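Local coordinates for TcpB (Brucella melitensis, PDB 4LQC), which belongs to the TIR domain family, whose members are best known from Toll-like receptor signalling, and is represented here by its TIR domain, at residues B[9-14]-B[62-67]. The protein carries 2 engineered substitutions. Numbering follows the deposited sequence.
Engineered in segment 9-14: Ala12 (natural residue Ser).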
ATOM      1  N   PHE B   9     -10.936 -18.046  11.300  1.00 37.70           N
ATOM      2  CA  PHE B   9     -10.420 -17.530  10.027  1.00 35.72           C
ATOM      3  C   PHE B   9      -9.554 -18.547   9.304  1.00 41.00           C
ATOM      4  O   PHE B   9      -8.883 -19.362   9.944  1.00 42.41           O
ATOM      5  CB  PHE B   9      -9.544 -16.311  10.266  1.00 34.69           C
ATOM      6  CG  PHE B   9     -10.244 -15.185  10.935  1.00 36.24           C
ATOM      7  CD1 PHE B   9     -11.094 -14.360  10.214  1.00 36.36           C
ATOM      8  CD2 PHE B   9     -10.038 -14.927  12.282  1.00 37.01           C
ATOM      9  CE1 PHE B   9     -11.748 -13.308  10.823  1.00 37.64           C
ATOM     10  CE2 PHE B   9     -10.683 -13.869  12.904  1.00 38.94           C
ATOM     11  CZ  PHE B   9     -11.542 -13.058  12.173  1.00 40.98           C
ATOM     12  N   PHE B  10      -9.558 -18.502   7.973  1.00 36.68           N
ATOM     13  CA  PHE B  10      -8.424 -19.028   7.216  1.00 34.19           C
ATOM     14  C   PHE B  10      -7.824 -17.816   6.534  1.00 34.38           C
ATOM     15  O   PHE B  10      -8.535 -16.830   6.290  1.00 33.14           O
ATOM     16  CB  PHE B  10      -8.816 -20.118   6.212  1.00 35.04           C
ATOM     17  CG  PHE B  10      -9.685 -19.636   5.067  1.00 38.51           C
ATOM     18  CD1 PHE B  10      -9.126 -19.331   3.824  1.00 35.22           C
ATOM     19  CD2 PHE B  10     -11.057 -19.505   5.227  1.00 36.82           C
ATOM     20  CE1 PHE B  10      -9.915 -18.902   2.779  1.00 33.86           C
ATOM     21  CE2 PHE B  10     -11.855 -19.076   4.180  1.00 35.41           C
ATOM     22  CZ  PHE B  10     -11.283 -18.766   2.956  1.00 35.92           C
ATOM     23  N   ILE B  11      -6.523 -17.860   6.258  1.00 33.46           N
ATOM     24  CA  ILE B  11      -5.873 -16.739   5.583  1.00 35.35           C
ATOM     25  C   ILE B  11      -5.140 -17.152   4.310  1.00 35.08           C
ATOM     26  O   ILE B  11      -4.066 -17.764   4.354  1.00 32.68           O
ATOM     27  CB  ILE B  11      -4.973 -15.921   6.533  1.00 31.22           C
ATOM     28  CG1 ILE B  11      -4.286 -14.801   5.774  1.00 29.28           C
ATOM     29  CG2 ILE B  11      -3.959 -16.806   7.204  1.00 34.03           C
ATOM     30  CD1 ILE B  11      -3.832 -13.657   6.666  1.00 35.18           C
ATOM     31  N   ALA B  12      -5.773 -16.833   3.178  1.00 31.14           N
ATOM     32  CA  ALA B  12      -5.235 -17.101   1.855  1.00 32.82           C
ATOM     33  C   ALA B  12      -4.226 -16.026   1.476  1.00 33.19           C
ATOM     34  O   ALA B  12      -4.488 -14.839   1.629  1.00 28.33           O
ATOM     35  CB  ALA B  12      -6.368 -17.144   0.827  1.00 29.87           C
ATOM     36  N   HIS B  13      -3.075 -16.441   0.961  1.00 34.70           N
ATOM     37  CA  HIS B  13      -1.992 -15.502   0.721  1.00 29.28           C
ATOM     38  C   HIS B  13      -1.040 -16.082  -0.304  1.00 35.10           C
ATOM     39  O   HIS B  13      -0.978 -17.303  -0.487  1.00 35.68           O
ATOM     40  CB  HIS B  13      -1.229 -15.321   2.020  1.00 32.79           C
ATOM     41  CG  HIS B  13      -0.715 -16.606   2.586  1.00 33.01           C
ATOM     42  ND1 HIS B  13      -1.526 -17.507   3.243  1.00 33.86           N
ATOM     43  CD2 HIS B  13       0.526 -17.150   2.584  1.00 36.19           C
ATOM     44  CE1 HIS B  13      -0.805 -18.547   3.629  1.00 37.34           C
ATOM     45  NE2 HIS B  13       0.443 -18.356   3.240  1.00 39.09           N
ATOM     46  N   ALA B  14      -0.305 -15.211  -0.980  1.00 30.00           N
ATOM     47  CA  ALA B  14       0.777 -15.653  -1.840  1.00 35.39           C
ATOM     48  C   ALA B  14       1.922 -16.139  -0.956  1.00 39.10           C
ATOM     49  O   ALA B  14       2.101 -15.657   0.162  1.00 39.77           O
ATOM     50  CB  ALA B  14       1.232 -14.510  -2.732  1.00 34.56           C
ATOM     51  N   PHE B  62     -14.808 -17.047   8.735  1.00 40.67           N
ATOM     52  CA  PHE B  62     -14.411 -15.994   7.807  1.00 41.86           C
ATOM     53  C   PHE B  62     -13.179 -16.313   6.965  1.00 39.43           C
ATOM     54  O   PHE B  62     -12.366 -17.146   7.326  1.00 38.23           O
ATOM     55  CB  PHE B  62     -14.191 -14.689   8.567  1.00 40.91           C
ATOM     56  CG  PHE B  62     -15.461 -14.070   9.065  1.00 46.78           C
ATOM     57  CD1 PHE B  62     -16.278 -13.354   8.202  1.00 47.34           C
ATOM     58  CD2 PHE B  62     -15.848 -14.218  10.387  1.00 45.46           C
ATOM     59  CE1 PHE B  62     -17.448 -12.779   8.662  1.00 51.83           C
ATOM     60  CE2 PHE B  62     -17.017 -13.655  10.850  1.00 43.10           C
ATOM     61  CZ  PHE B  62     -17.816 -12.932   9.995  1.00 47.96           C
ATOM     62  N   GLY B  63     -13.064 -15.634   5.830  1.00 41.07           N
ATOM     63  CA  GLY B  63     -11.903 -15.757   4.976  1.00 34.98           C
ATOM     64  C   GLY B  63     -11.156 -14.438   4.852  1.00 38.61           C
ATOM     65  O   GLY B  63     -11.740 -13.385   4.560  1.00 39.44           O
ATOM     66  N   ILE B  64      -9.854 -14.497   5.108  1.00 36.91           N
ATOM     67  CA  ILE B  64      -8.973 -13.366   4.897  1.00 36.72           C
ATOM     68  C   ILE B  64      -8.178 -13.638   3.632  1.00 34.72           C
ATOM     69  O   ILE B  64      -7.621 -14.720   3.451  1.00 37.63           O
ATOM     70  CB  ILE B  64      -7.990 -13.182   6.072  1.00 37.03           C
ATOM     71  CG1 ILE B  64      -8.748 -12.986   7.392  1.00 34.54           C
ATOM     72  CG2 ILE B  64      -7.088 -11.987   5.830  1.00 31.58           C
ATOM     73  CD1 ILE B  64      -7.838 -12.935   8.610  1.00 36.03           C
ATOM     74  N   VAL B  65      -8.145 -12.664   2.743  1.00 32.82           N
ATOM     75  CA  VAL B  65      -7.319 -12.761   1.553  1.00 32.61           C
ATOM     76  C   VAL B  65      -6.357 -11.580   1.568  1.00 34.19           C
ATOM     77  O   VAL B  65      -6.773 -10.418   1.544  1.00 32.76           O
ATOM     78  CB  VAL B  65      -8.159 -12.678   0.289  1.00 30.39           C
ATOM     79  CG1 VAL B  65      -7.312 -13.027  -0.913  1.00 34.31           C
ATOM     80  CG2 VAL B  65      -9.353 -13.610   0.384  1.00 33.26           C
ATOM     81  N   VAL B  66      -5.069 -11.881   1.630  1.00 31.94           N
ATOM     82  CA  VAL B  66      -4.050 -10.854   1.618  1.00 29.61           C
ATOM     83  C   VAL B  66      -3.803 -10.376   0.188  1.00 30.83           C
ATOM     84  O   VAL B  66      -3.093 -11.030  -0.579  1.00 32.04           O
ATOM     85  CB  VAL B  66      -2.762 -11.403   2.227  1.00 29.84           C
ATOM     86  CG1 VAL B  66      -1.717 -10.295   2.378  1.00 29.30           C
ATOM     87  CG2 VAL B  66      -3.080 -12.020   3.562  1.00 29.03           C
ATOM     88  N   LEU B  67      -4.398  -9.234  -0.155  1.00 31.05           N
ATOM     89  CA  LEU B  67      -4.282  -8.638  -1.479  1.00 30.61           C
ATOM     90  C   LEU B  67      -2.992  -7.854  -1.677  1.00 31.07           C
ATOM     91  O   LEU B  67      -2.925  -6.679  -1.350  1.00 32.53           O
ATOM     92  CB  LEU B  67      -5.446  -7.688  -1.707  1.00 32.18           C
ATOM     93  CG  LEU B  67      -6.829  -8.330  -1.798  1.00 32.64           C
ATOM     94  CD1 LEU B  67      -7.817  -7.262  -2.291  1.00 34.67           C
ATOM     95  CD2 LEU B  67      -6.786  -9.511  -2.746  1.00 30.45           C
TER
HETATM   96  O   HOH W   1      -0.505 -12.763  -0.301  1.00 37.80           O
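Adjacent strands 9-14 and 62-67 pair in parallel through the backbones of Phe10, Ala12, Phe62, Ile64 and Val66 in the five-stranded parallel sheet of this TIR domain; strand 60-68 is the central one, with strand 7-14 beside it, and strands 36-43 and 95-100 flank the pair. Four backbone hydrogen bonds link them, running from Phe10 N to Phe62 O (3.2 Å), Ile64 N to Phe10 O (2.9 Å), Ala12 N to Ile64 O (2.8 Å) and Val66 N to Ala12 O (3.0 Å). On one face, Phe9 sets its CD1 3.5 Å from Phe62 CB and packs its ring obliquely on the Ile64 CD1 methyl. Further along, Ile11 stretches its CG1 branch anti to the backbone N (chi1 178°), bringing CD1 against both Ile64 CG2 and Val66 CG2, the latter 3.6 Å away; Val22 and Leu25 of helix 18-31 also touch Ile11. The other face carries a CH-pi contact: Phe10, its CG between backbone N and carbonyl carbon (chi1 67°), brings its ring over Gly63, whose CA lies above one ring face, 3.9 Å from the centroid. Ala12 is engineered, its natural counterpart being Ser. His13 ND1 donates to Ile11 O (2.8 Å), fixing the imidazole beside its own strand. The four bonds thus satisfy the backbone groups they join, while Phe9, Ile11 and His13 bond instead to Lys35 and strand 36-43; the side bearing Phe9, Ile11 and Ile64 is apolar, with helix 18-31 covering Ile11.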